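PDB 4ZVA: diguanylate cyclase DosC from Escherichia coli, which makes cyclic di-GMP from GTP under the control of oxygen, which it senses through the heme of a globin domain. Local coordinates for residues I43-A47 with I102-G106; S34-Y38 with E57-K61; M64-I68 with F107-K111. All blocks are in the same frame, centred on the assembly; numbering follows the deposited sequence.

Interaction 1 (I43-A47 with I102-G106); sequences IDPHA and IVEMG. With HEM (protoporphyrin IX containing Fe), chain C.
The methyl carbon CE of M105 and the two branches of I102 carry this apolar contact between the turn and short helix start of 43-47 and the helical segment 102-106, beside one vinyl group of the heme. A47 turns its CB into the angle between them, 3.9 Å from CG2 of I102 and 4.0 Å from CE of M105. The other branch of I102 ends in CD1 against the CB of H46 at 3.6 Å, while the imidazole swings clear of the helix. M105 folds back at chi2 (-90°), bringing CE near the vinyl carbon HEM CBB and over to the carboxylate of D44, where it lies 3.5 Å from OD2.

Polar contacts hold D44, the N-cap of the short helix: OD1 accepts from H46 N at 2.9 Å, a bent bond (135° at the hydrogen). OD2 is salt-bridged to R148 of the second subunit, so this carboxylate serves both a helix start and the dimer interface.

HEM CBB also lies 3.1 Å from the backbone O of I102 and 3.9 Å from A47 CB. Helices 45-48 and 100-119 thus both line the heme pocket, with the second subunit packing on H46, I102 and M105.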
loop_
_atom_site.group_PDB
_atom_site.type_symbol
_atom_site.label_atom_id
_atom_site.label_comp_id
_atom_site.label_asym_id
_atom_site.label_seq_id
_atom_site.Cartn_x
_atom_site.Cartn_y
_atom_site.Cartn_z
ATOM N N ILE A 43 -3.675 15.620 -11.952
ATOM C CA ILE A 43 -5.125 15.775 -11.885
ATOM C C ILE A 43 -5.563 16.303 -10.519
ATOM O O ILE A 43 -6.470 17.129 -10.425
ATOM C CB ILE A 43 -5.848 14.439 -12.171
ATOM C CG1 ILE A 43 -5.409 13.871 -13.522
ATOM C CG2 ILE A 43 -7.358 14.622 -12.145
ATOM C CD1 ILE A 43 -5.686 14.792 -14.690
ATOM N N ASP A 44 -4.906 15.829 -9.465
ATOM C CA ASP A 44 -5.210 16.281 -8.111
ATOM C C ASP A 44 -4.836 17.752 -7.954
ATOM O O ASP A 44 -3.678 18.125 -8.144
ATOM C CB ASP A 44 -4.474 15.421 -7.079
ATOM C CG ASP A 44 -4.969 15.651 -5.658
ATOM O OD1 ASP A 44 -5.080 16.820 -5.231
ATOM O OD2 ASP A 44 -5.252 14.652 -4.964
ATOM N N PRO A 45 -5.824 18.593 -7.605
ATOM C CA PRO A 45 -5.643 20.041 -7.447
ATOM C C PRO A 45 -4.603 20.397 -6.389
ATOM O O PRO A 45 -3.826 21.332 -6.581
ATOM C CB PRO A 45 -7.033 20.522 -7.018
ATOM C CG PRO A 45 -7.969 19.476 -7.519
ATOM C CD PRO A 45 -7.223 18.187 -7.385
ATOM N N HIS A 46 -4.590 19.656 -5.286
ATOM C CA HIS A 46 -3.660 19.924 -4.196
ATOM C C HIS A 46 -2.233 19.531 -4.562
ATOM O O HIS A 46 -1.274 20.004 -3.952
ATOM C CB HIS A 46 -4.092 19.181 -2.930
ATOM C CG HIS A 46 -5.427 19.607 -2.403
ATOM N ND1 HIS A 46 -5.609 20.774 -1.692
ATOM C CD2 HIS A 46 -6.644 19.017 -2.475
ATOM C CE1 HIS A 46 -6.881 20.887 -1.355
ATOM N NE2 HIS A 46 -7.530 19.833 -1.816
ATOM N N ALA A 47 -2.096 18.668 -5.562
ATOM C CA ALA A 47 -0.785 18.196 -5.990
ATOM C C ALA A 47 -0.303 18.959 -7.217
ATOM O O ALA A 47 0.899 19.068 -7.460
ATOM C CB ALA A 47 -0.825 16.703 -6.276
ATOM N N ILE A 102 -0.646 13.830 0.385
ATOM C CA ILE A 102 -0.398 14.049 -1.033
ATOM C C ILE A 102 0.672 13.077 -1.521
ATOM O O ILE A 102 0.564 12.511 -2.611
ATOM C CB ILE A 102 0.034 15.504 -1.314
ATOM C CG1 ILE A 102 -1.126 16.458 -1.033
ATOM C CG2 ILE A 102 0.487 15.669 -2.752
ATOM C CD1 ILE A 102 -2.341 16.196 -1.894
ATOM N N VAL A 103 1.693 12.870 -0.696
ATOM C CA VAL A 103 2.745 11.908 -1.001
ATOM C C VAL A 103 2.190 10.488 -0.986
ATOM O O VAL A 103 2.474 9.693 -1.885
ATOM C CB VAL A 103 3.914 12.017 -0.003
ATOM C CG1 VAL A 103 4.970 10.967 -0.302
ATOM C CG2 VAL A 103 4.520 13.411 -0.052
ATOM N N GLU A 104 1.391 10.178 0.033
ATOM C CA GLU A 104 0.755 8.869 0.146
ATOM C C GLU A 104 -0.108 8.573 -1.076
ATOM O O GLU A 104 -0.122 7.451 -1.581
ATOM C CB GLU A 104 -0.093 8.787 1.418
ATOM C CG GLU A 104 -0.788 7.447 1.601
ATOM C CD GLU A 104 -1.847 7.480 2.685
ATOM O OE1 GLU A 104 -1.487 7.631 3.871
ATOM O OE2 GLU A 104 -3.043 7.354 2.345
ATOM N N MET A 105 -0.823 9.591 -1.543
ATOM C CA MET A 105 -1.639 9.483 -2.746
ATOM C C MET A 105 -0.779 9.150 -3.963
ATOM O O MET A 105 -1.206 8.412 -4.852
ATOM C CB MET A 105 -2.417 10.781 -2.982
ATOM C CG MET A 105 -3.316 10.772 -4.212
ATOM S SD MET A 105 -2.497 11.351 -5.715
ATOM C CE MET A 105 -2.132 13.045 -5.271
ATOM N N GLY A 106 0.431 9.699 -3.997
ATOM C CA GLY A 106 1.361 9.415 -5.074
ATOM C C GLY A 106 1.744 7.949 -5.097
ATOM O O GLY A 106 1.782 7.322 -6.155
HETATM C CHA HEM C . 11.122 15.289 -5.631
HETATM C CHB HEM C . 6.404 16.378 -5.898
HETATM C CHC HEM C . 5.368 11.858 -4.522
HETATM C CHD HEM C . 9.960 10.543 -5.320
HETATM C C1A HEM C . 9.952 15.980 -5.861
HETATM C C2A HEM C . 9.817 17.334 -6.370
HETATM C C3A HEM C . 8.516 17.621 -6.440
HETATM C C4A HEM C . 7.773 16.472 -5.977
HETATM C CMA HEM C . 7.895 18.947 -6.926
HETATM C CAA HEM C . 10.959 18.291 -6.778
HETATM C CBA HEM C . 11.786 17.660 -7.894
HETATM C CGA HEM C . 12.697 18.691 -8.500
HETATM O O1A HEM C . 12.335 19.896 -8.488
HETATM O O2A HEM C . 13.780 18.299 -9.005
HETATM C C1B HEM C . 5.704 15.241 -5.572
HETATM C C2B HEM C . 4.264 15.092 -5.600
HETATM C C3B HEM C . 3.976 13.834 -5.214
HETATM C C4B HEM C . 5.229 13.162 -4.939
HETATM C CMB HEM C . 3.302 16.234 -6.007
HETATM C CAB HEM C . 2.609 13.117 -5.060
HETATM C CBB HEM C . 1.427 13.658 -5.365
HETATM C C1C HEM C . 6.492 11.084 -4.702
HETATM C C2C HEM C . 6.551 9.637 -4.666
HETATM C C3C HEM C . 7.830 9.271 -4.885
HETATM C C4C HEM C . 8.606 10.482 -5.068
HETATM C CMC HEM C . 5.313 8.745 -4.412
HETATM C CAC HEM C . 8.465 7.858 -4.958
HETATM C CBC HEM C . 7.778 6.713 -4.878
HETATM C C1D HEM C . 10.714 11.688 -5.474
HETATM C C2D HEM C . 12.143 11.717 -5.699
HETATM C C3D HEM C . 12.510 13.206 -5.800
HETATM C C4D HEM C . 11.265 13.919 -5.619
HETATM C CMD HEM C . 13.079 10.494 -5.822
HETATM C CAD HEM C . 13.903 13.835 -6.032
HETATM C CBD HEM C . 14.838 13.444 -4.891
HETATM C CGD HEM C . 16.044 14.346 -4.874
HETATM O O1D HEM C . 17.031 14.012 -4.169
HETATM O O2D HEM C . 16.022 15.399 -5.563
HETATM N NA HEM C . 8.680 15.488 -5.629
HETATM N NB HEM C . 6.264 14.046 -5.166
HETATM N NC HEM C . 7.761 11.565 -4.948
HETATM N ND HEM C . 10.240 12.996 -5.430
HETATM FE FE HEM C . 8.268 13.551 -5.042
#

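Interaction 2 (S34-Y38 with E57-K61); sequences SIEFY and ERQLK. With HEM (protoporphyrin IX containing Fe), chain C.
Y38 lays its ring against E57, L60 and K61 where two helices of the protoglobin fold cross beside the heme. The axes of segments 34-38 and 57-61 approach to 10.1 Å, with 128° between their directions, and the backbones come nearest at S34 and K61.

The aromatic contact is a CH-pi interaction: E57 CG stands over one face of the Y38 ring, 3.8 Å from its centroid and displaced toward the rim. The extended E57 chain runs on across the ring, its carboxylate plane only 17° from the ring plane. E57 CB packs against the Y38 OH at 3.2 Å.

Apolar packing adds to this. With chi1 at -172°, Y38 sends its ring out from helix 16-43 so that L60 CD2 meets its edge at CD1, 3.9 Å away; L51 also packs on both side chains. The other L60 methyl, CD1, sits above the porphyrin, 3.5 Å from HEM NA, so this leucine joins the tyrosine to the heme. A serine in place of Y38 would probably leave E57 CG without its aromatic face and open a gap beside L60 and K61. F37 points its ring edge at the heme, with CZ nearest the meso carbon CHC.

The charged groups lie at the margin. K61, extended past the Y38 ring with CE beside CD2, forms a salt bridge with E57 one helical turn earlier, NZ donating to the anti lone pair of OE2 at 3.0 Å. The same NZ gives a second hydrogen bond to a water, which in turn donates to the backbone O of I35 at 2.7 Å.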
loop_
_atom_site.group_PDB
_atom_site.type_symbol
_atom_site.label_atom_id
_atom_site.label_comp_id
_atom_site.label_asym_id
_atom_site.label_seq_id
_atom_site.Cartn_x
_atom_site.Cartn_y
_atom_site.Cartn_z
ATOM N N SER A 34 6.843 6.549 -14.722
ATOM C CA SER A 34 7.105 7.906 -14.253
ATOM C C SER A 34 6.240 8.934 -14.977
ATOM O O SER A 34 5.773 9.901 -14.374
ATOM C CB SER A 34 8.589 8.256 -14.424
ATOM O OG SER A 34 8.954 8.300 -15.793
ATOM N N ILE A 35 6.019 8.713 -16.269
ATOM C CA ILE A 35 5.210 9.620 -17.075
ATOM C C ILE A 35 3.731 9.548 -16.701
ATOM O O ILE A 35 3.081 10.575 -16.500
ATOM C CB ILE A 35 5.372 9.314 -18.574
ATOM C CG1 ILE A 35 6.816 9.570 -19.011
ATOM C CG2 ILE A 35 4.401 10.143 -19.404
ATOM C CD1 ILE A 35 7.130 9.050 -20.389
ATOM N N GLU A 36 3.207 8.330 -16.601
ATOM C CA GLU A 36 1.808 8.120 -16.242
ATOM C C GLU A 36 1.537 8.567 -14.805
ATOM O O GLU A 36 0.474 9.108 -14.505
ATOM C CB GLU A 36 1.421 6.651 -16.438
ATOM C CG GLU A 36 -0.043 6.330 -16.148
ATOM C CD GLU A 36 -1.007 6.918 -17.171
ATOM O OE1 GLU A 36 -0.555 7.568 -18.137
ATOM O OE2 GLU A 36 -2.230 6.722 -17.007
ATOM N N PHE A 37 2.503 8.323 -13.924
ATOM C CA PHE A 37 2.447 8.804 -12.547
ATOM C C PHE A 37 2.237 10.312 -12.509
ATOM O O PHE A 37 1.332 10.809 -11.836
ATOM C CB PHE A 37 3.736 8.433 -11.805
ATOM C CG PHE A 37 3.902 9.112 -10.473
ATOM C CD1 PHE A 37 3.347 8.568 -9.325
ATOM C CD2 PHE A 37 4.638 10.284 -10.366
ATOM C CE1 PHE A 37 3.510 9.188 -8.099
ATOM C CE2 PHE A 37 4.800 10.909 -9.145
ATOM C CZ PHE A 37 4.236 10.358 -8.008
ATOM N N TYR A 38 3.074 11.030 -13.250
ATOM C CA TYR A 38 3.022 12.485 -13.296
ATOM C C TYR A 38 1.680 12.980 -13.826
ATOM O O TYR A 38 1.116 13.938 -13.303
ATOM C CB TYR A 38 4.163 13.036 -14.157
ATOM C CG TYR A 38 4.298 14.542 -14.094
ATOM C CD1 TYR A 38 5.019 15.152 -13.075
ATOM C CD2 TYR A 38 3.699 15.355 -15.049
ATOM C CE1 TYR A 38 5.143 16.529 -13.011
ATOM C CE2 TYR A 38 3.815 16.732 -14.991
ATOM C CZ TYR A 38 4.538 17.313 -13.970
ATOM O OH TYR A 38 4.656 18.682 -13.910
ATOM N N GLU A 57 8.955 19.186 -13.601
ATOM C CA GLU A 57 8.355 18.029 -14.261
ATOM C C GLU A 57 9.416 17.086 -14.804
ATOM O O GLU A 57 9.404 15.883 -14.548
ATOM C CB GLU A 57 7.460 18.492 -15.407
ATOM C CG GLU A 57 7.035 17.387 -16.344
ATOM C CD GLU A 57 6.171 17.892 -17.476
ATOM O OE1 GLU A 57 5.831 19.093 -17.473
ATOM O OE2 GLU A 57 5.843 17.090 -18.374
ATOM N N ARG A 58 10.346 17.673 -15.541
ATOM C CA ARG A 58 11.440 16.963 -16.178
ATOM C C ARG A 58 12.352 16.257 -15.175
ATOM O O ARG A 58 12.728 15.103 -15.377
ATOM C CB ARG A 58 12.218 17.961 -17.032
ATOM C CG ARG A 58 13.333 17.412 -17.881
ATOM C CD ARG A 58 13.926 18.575 -18.663
ATOM N NE ARG A 58 15.184 18.261 -19.326
ATOM C CZ ARG A 58 16.368 18.458 -18.758
ATOM N NH1 ARG A 58 16.431 18.960 -17.532
ATOM N NH2 ARG A 58 17.483 18.166 -19.408
ATOM N N GLN A 59 12.705 16.952 -14.099
ATOM C CA GLN A 59 13.573 16.382 -13.072
ATOM C C GLN A 59 12.855 15.319 -12.244
ATOM O O GLN A 59 13.457 14.318 -11.855
ATOM C CB GLN A 59 14.124 17.477 -12.156
ATOM C CG GLN A 59 15.172 18.366 -12.815
ATOM C CD GLN A 59 15.770 19.372 -11.850
ATOM O OE1 GLN A 59 15.103 19.834 -10.923
ATOM N NE2 GLN A 59 17.036 19.717 -12.063
ATOM N N LEU A 60 11.571 15.541 -11.977
ATOM C CA LEU A 60 10.784 14.605 -11.177
ATOM C C LEU A 60 10.586 13.283 -11.909
ATOM O O LEU A 60 10.684 12.215 -11.308
ATOM C CB LEU A 60 9.423 15.208 -10.818
ATOM C CG LEU A 60 8.466 14.311 -10.026
ATOM C CD1 LEU A 60 9.093 13.847 -8.717
ATOM C CD2 LEU A 60 7.144 15.021 -9.772
ATOM N N LYS A 61 10.307 13.361 -13.207
ATOM C CA LYS A 61 10.116 12.165 -14.017
ATOM C C LYS A 61 11.394 11.334 -14.041
ATOM O O LYS A 61 11.354 10.113 -13.902
ATOM C CB LYS A 61 9.695 12.537 -15.439
ATOM C CG LYS A 61 8.269 13.048 -15.548
ATOM C CD LYS A 61 7.899 13.354 -16.989
ATOM C CE LYS A 61 6.453 13.804 -17.102
ATOM N NZ LYS A 61 6.071 14.103 -18.510
HETATM C CHA HEM C . 11.122 15.289 -5.631
HETATM C CHB HEM C . 6.404 16.378 -5.898
HETATM C CHC HEM C . 5.368 11.858 -4.522
HETATM C CHD HEM C . 9.960 10.543 -5.320
HETATM C C1A HEM C . 9.952 15.980 -5.861
HETATM C C2A HEM C . 9.817 17.334 -6.370
HETATM C C3A HEM C . 8.516 17.621 -6.440
HETATM C C4A HEM C . 7.773 16.472 -5.977
HETATM C CMA HEM C . 7.895 18.947 -6.926
HETATM C CAA HEM C . 10.959 18.291 -6.778
HETATM C CBA HEM C . 11.786 17.660 -7.894
HETATM C CGA HEM C . 12.697 18.691 -8.500
HETATM O O1A HEM C . 12.335 19.896 -8.488
HETATM O O2A HEM C . 13.780 18.299 -9.005
HETATM C C1B HEM C . 5.704 15.241 -5.572
HETATM C C2B HEM C . 4.264 15.092 -5.600
HETATM C C3B HEM C . 3.976 13.834 -5.214
HETATM C C4B HEM C . 5.229 13.162 -4.939
HETATM C CMB HEM C . 3.302 16.234 -6.007
HETATM C CAB HEM C . 2.609 13.117 -5.060
HETATM C CBB HEM C . 1.427 13.658 -5.365
HETATM C C1C HEM C . 6.492 11.084 -4.702
HETATM C C2C HEM C . 6.551 9.637 -4.666
HETATM C C3C HEM C . 7.830 9.271 -4.885
HETATM C C4C HEM C . 8.606 10.482 -5.068
HETATM C CMC HEM C . 5.313 8.745 -4.412
HETATM C CAC HEM C . 8.465 7.858 -4.958
HETATM C CBC HEM C . 7.778 6.713 -4.878
HETATM C C1D HEM C . 10.714 11.688 -5.474
HETATM C C2D HEM C . 12.143 11.717 -5.699
HETATM C C3D HEM C . 12.510 13.206 -5.800
HETATM C C4D HEM C . 11.265 13.919 -5.619
HETATM C CMD HEM C . 13.079 10.494 -5.822
HETATM C CAD HEM C . 13.903 13.835 -6.032
HETATM C CBD HEM C . 14.838 13.444 -4.891
HETATM C CGD HEM C . 16.044 14.346 -4.874
HETATM O O1D HEM C . 17.031 14.012 -4.169
HETATM O O2D HEM C . 16.022 15.399 -5.563
HETATM N NA HEM C . 8.680 15.488 -5.629
HETATM N NB HEM C . 6.264 14.046 -5.166
HETATM N NC HEM C . 7.761 11.565 -4.948
HETATM N ND HEM C . 10.240 12.996 -5.430
HETATM FE FE HEM C . 8.268 13.551 -5.042
HETATM O O HOH W 1 3.314 12.975 -17.817
#

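Interaction 3 (M64-I68 with F107-K111); sequences MERWI and FRVLK. With HEM (protoporphyrin IX containing Fe), chain C.
A chi1 of -170° points the W67 indole away from its own backbone N and across from segment 64-68 to segment 107-111, while F107, whose chi1 of -81° puts CG opposite the carbonyl carbon, brings its ring round to meet it. The two rings come together at W67 CH2 and F107 CE1, 3.7 Å apart, as an oblique aromatic pair with planes inclined at 72°.

Both rings press on the heme's pyrrole C substituents. The vinyl carbon HEM CBC lies over one face of the indole, 3.4 Å from W67 CH2, and equally close to F107 CE1. F107 in turn offers a face to the methyl carbon HEM CMC. M64 curls round to bring SD onto the pyrrole itself, 3.5 Å from HEM C3C. These contacts would be expected to restrict rotation of the vinyl group. M64, W67 and F107 are heme-pocket residues, and the contact forms part of the pocket wall of the protoglobin domain.

L110 packs beside the indole. Its CD2 rests on W67 CZ3 at 3.8 Å, and its other methyl, CD1, meets I68 CD1 at 3.9 Å. The one polar atom of the indole, NE1, is satisfied by OE1 of Q86.

The segment axes stay 13.5 Å apart, so long side chains and the edge of the heme bridge helices 54-72 and 100-119. Helix 125-147 packs on W67 and F107, and helix 16-43 packs on M64 and I68. At the far side of helix 100-119, K111 bridges D140 of its own chain and D140 of the second subunit, and R108 pairs with E144 and E6 of that subunit.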
loop_
_atom_site.group_PDB
_atom_site.type_symbol
_atom_site.label_atom_id
_atom_site.label_comp_id
_atom_site.label_asym_id
_atom_site.label_seq_id
_atom_site.Cartn_x
_atom_site.Cartn_y
_atom_site.Cartn_z
ATOM N N MET A 64 11.883 9.807 -10.605
ATOM C CA MET A 64 10.958 8.698 -10.374
ATOM C C MET A 64 11.441 7.403 -11.026
ATOM O O MET A 64 11.320 6.331 -10.438
ATOM C CB MET A 64 9.558 9.044 -10.882
ATOM C CG MET A 64 8.738 9.912 -9.937
ATOM S SD MET A 64 8.363 9.099 -8.366
ATOM C CE MET A 64 7.700 7.534 -8.928
ATOM N N GLU A 65 11.979 7.504 -12.240
ATOM C CA GLU A 65 12.519 6.335 -12.929
ATOM C C GLU A 65 13.603 5.666 -12.105
ATOM O O GLU A 65 13.616 4.447 -11.940
ATOM C CB GLU A 65 13.100 6.719 -14.290
ATOM C CG GLU A 65 12.100 6.810 -15.413
ATOM C CD GLU A 65 12.777 6.798 -16.771
ATOM O OE1 GLU A 65 13.651 5.931 -16.994
ATOM O OE2 GLU A 65 12.440 7.657 -17.608
ATOM N N ARG A 66 14.520 6.481 -11.597
ATOM C CA ARG A 66 15.613 5.993 -10.771
ATOM C C ARG A 66 15.075 5.384 -9.480
ATOM O O ARG A 66 15.541 4.334 -9.039
ATOM C CB ARG A 66 16.591 7.128 -10.467
ATOM C CG ARG A 66 17.827 6.708 -9.692
ATOM C CD ARG A 66 18.678 7.919 -9.335
ATOM N NE ARG A 66 18.641 8.936 -10.385
ATOM C CZ ARG A 66 18.103 10.144 -10.240
ATOM N NH1 ARG A 66 17.567 10.500 -9.081
ATOM N NH2 ARG A 66 18.109 10.999 -11.254
ATOM N N TRP A 67 14.087 6.043 -8.885
ATOM C CA TRP A 67 13.500 5.571 -7.635
ATOM C C TRP A 67 12.865 4.196 -7.810
ATOM O O TRP A 67 13.118 3.279 -7.028
ATOM C CB TRP A 67 12.454 6.564 -7.119
ATOM C CG TRP A 67 11.977 6.261 -5.725
ATOM C CD1 TRP A 67 12.431 6.817 -4.566
ATOM C CD2 TRP A 67 10.953 5.328 -5.347
ATOM N NE1 TRP A 67 11.758 6.291 -3.490
ATOM C CE2 TRP A 67 10.845 5.375 -3.942
ATOM C CE3 TRP A 67 10.118 4.460 -6.060
ATOM C CZ2 TRP A 67 9.935 4.588 -3.234
ATOM C CZ3 TRP A 67 9.216 3.677 -5.356
ATOM C CH2 TRP A 67 9.133 3.746 -3.957
ATOM N N ILE A 68 12.036 4.066 -8.842
ATOM C CA ILE A 68 11.328 2.821 -9.119
ATOM C C ILE A 68 12.296 1.663 -9.322
ATOM O O ILE A 68 12.115 0.586 -8.752
ATOM C CB ILE A 68 10.422 2.962 -10.355
ATOM C CG1 ILE A 68 9.274 3.926 -10.051
ATOM C CG2 ILE A 68 9.878 1.609 -10.779
ATOM C CD1 ILE A 68 8.494 4.356 -11.267
ATOM N N PHE A 107 2.016 7.400 -3.918
ATOM C CA PHE A 107 2.350 5.989 -3.785
ATOM C C PHE A 107 1.201 5.089 -4.225
ATOM O O PHE A 107 1.426 4.031 -4.813
ATOM C CB PHE A 107 2.736 5.659 -2.345
ATOM C CG PHE A 107 4.155 6.007 -2.002
ATOM C CD1 PHE A 107 5.184 5.129 -2.293
ATOM C CD2 PHE A 107 4.459 7.206 -1.383
ATOM C CE1 PHE A 107 6.493 5.442 -1.977
ATOM C CE2 PHE A 107 5.765 7.526 -1.063
ATOM C CZ PHE A 107 6.783 6.642 -1.361
ATOM N N ARG A 108 -0.026 5.500 -3.922
ATOM C CA ARG A 108 -1.191 4.717 -4.309
ATOM C C ARG A 108 -1.332 4.700 -5.825
ATOM O O ARG A 108 -1.634 3.665 -6.419
ATOM C CB ARG A 108 -2.467 5.262 -3.666
ATOM C CG ARG A 108 -3.669 4.346 -3.858
ATOM C CD ARG A 108 -4.924 4.893 -3.198
ATOM N NE ARG A 108 -5.451 6.061 -3.893
ATOM C CZ ARG A 108 -6.164 6.001 -5.013
ATOM N NH1 ARG A 108 -6.431 4.825 -5.567
ATOM N NH2 ARG A 108 -6.609 7.114 -5.580
ATOM N N VAL A 109 -1.112 5.857 -6.444
ATOM C CA VAL A 109 -1.153 5.968 -7.897
ATOM C C VAL A 109 -0.114 5.055 -8.537
ATOM O O VAL A 109 -0.414 4.335 -9.490
ATOM C CB VAL A 109 -0.908 7.421 -8.362
ATOM C CG1 VAL A 109 -0.730 7.475 -9.866
ATOM C CG2 VAL A 109 -2.055 8.316 -7.922
ATOM N N LEU A 110 1.099 5.077 -7.990
ATOM C CA LEU A 110 2.193 4.252 -8.491
ATOM C C LEU A 110 1.846 2.769 -8.415
ATOM O O LEU A 110 2.001 2.039 -9.392
ATOM C CB LEU A 110 3.478 4.528 -7.709
ATOM C CG LEU A 110 4.692 3.685 -8.105
ATOM C CD1 LEU A 110 5.050 3.914 -9.574
ATOM C CD2 LEU A 110 5.882 3.977 -7.199
ATOM N N LYS A 111 1.381 2.327 -7.251
ATOM C CA LYS A 111 0.987 0.935 -7.067
ATOM C C LYS A 111 -0.168 0.555 -7.990
ATOM O O LYS A 111 -0.231 -0.571 -8.486
ATOM C CB LYS A 111 0.604 0.674 -5.607
ATOM C CG LYS A 111 1.791 0.655 -4.658
ATOM C CD LYS A 111 1.368 0.468 -3.206
ATOM C CE LYS A 111 0.689 1.715 -2.661
ATOM N NZ LYS A 111 0.410 1.604 -1.201
HETATM C CHA HEM C . 11.122 15.289 -5.631
HETATM C CHB HEM C . 6.404 16.378 -5.898
HETATM C CHC HEM C . 5.368 11.858 -4.522
HETATM C CHD HEM C . 9.960 10.543 -5.320
HETATM C C1A HEM C . 9.952 15.980 -5.861
HETATM C C2A HEM C . 9.817 17.334 -6.370
HETATM C C3A HEM C . 8.516 17.621 -6.440
HETATM C C4A HEM C . 7.773 16.472 -5.977
HETATM C CMA HEM C . 7.895 18.947 -6.926
HETATM C CAA HEM C . 10.959 18.291 -6.778
HETATM C CBA HEM C . 11.786 17.660 -7.894
HETATM C CGA HEM C . 12.697 18.691 -8.500
HETATM O O1A HEM C . 12.335 19.896 -8.488
HETATM O O2A HEM C . 13.780 18.299 -9.005
HETATM C C1B HEM C . 5.704 15.241 -5.572
HETATM C C2B HEM C . 4.264 15.092 -5.600
HETATM C C3B HEM C . 3.976 13.834 -5.214
HETATM C C4B HEM C . 5.229 13.162 -4.939
HETATM C CMB HEM C . 3.302 16.234 -6.007
HETATM C CAB HEM C . 2.609 13.117 -5.060
HETATM C CBB HEM C . 1.427 13.658 -5.365
HETATM C C1C HEM C . 6.492 11.084 -4.702
HETATM C C2C HEM C . 6.551 9.637 -4.666
HETATM C C3C HEM C . 7.830 9.271 -4.885
HETATM C C4C HEM C . 8.606 10.482 -5.068
HETATM C CMC HEM C . 5.313 8.745 -4.412
HETATM C CAC HEM C . 8.465 7.858 -4.958
HETATM C CBC HEM C . 7.778 6.713 -4.878
HETATM C C1D HEM C . 10.714 11.688 -5.474
HETATM C C2D HEM C . 12.143 11.717 -5.699
HETATM C C3D HEM C . 12.510 13.206 -5.800
HETATM C C4D HEM C . 11.265 13.919 -5.619
HETATM C CMD HEM C . 13.079 10.494 -5.822
HETATM C CAD HEM C . 13.903 13.835 -6.032
HETATM C CBD HEM C . 14.838 13.444 -4.891
HETATM C CGD HEM C . 16.044 14.346 -4.874
HETATM O O1D HEM C . 17.031 14.012 -4.169
HETATM O O2D HEM C . 16.022 15.399 -5.563
HETATM N NA HEM C . 8.680 15.488 -5.629
HETATM N NB HEM C . 6.264 14.046 -5.166
HETATM N NC HEM C . 7.761 11.565 -4.948
HETATM N ND HEM C . 10.240 12.996 -5.430
HETATM FE FE HEM C . 8.268 13.551 -5.042
#

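Overall arrangement
All three contacts border one heme within a single all-helical protoglobin unit. Interactions 2 and 3 share helix 54-72, with centres about 10 Å apart, and interactions 1 and 3 share helix 100-119, with centres about 13 Å apart; interactions 1 and 2 are also about 13 Å apart. Along the chain, interaction 2 closes before interaction 3 opens, whereas interaction 1 alternates with each of them. F37 links the set, its CE1 lying 3.2 Å from the O of G106 and its CE2 packing on M64 SD. Interactions 1 and 3 also reach the second subunit, consistent with a route from heme to dimer interface in this oxygen sensor.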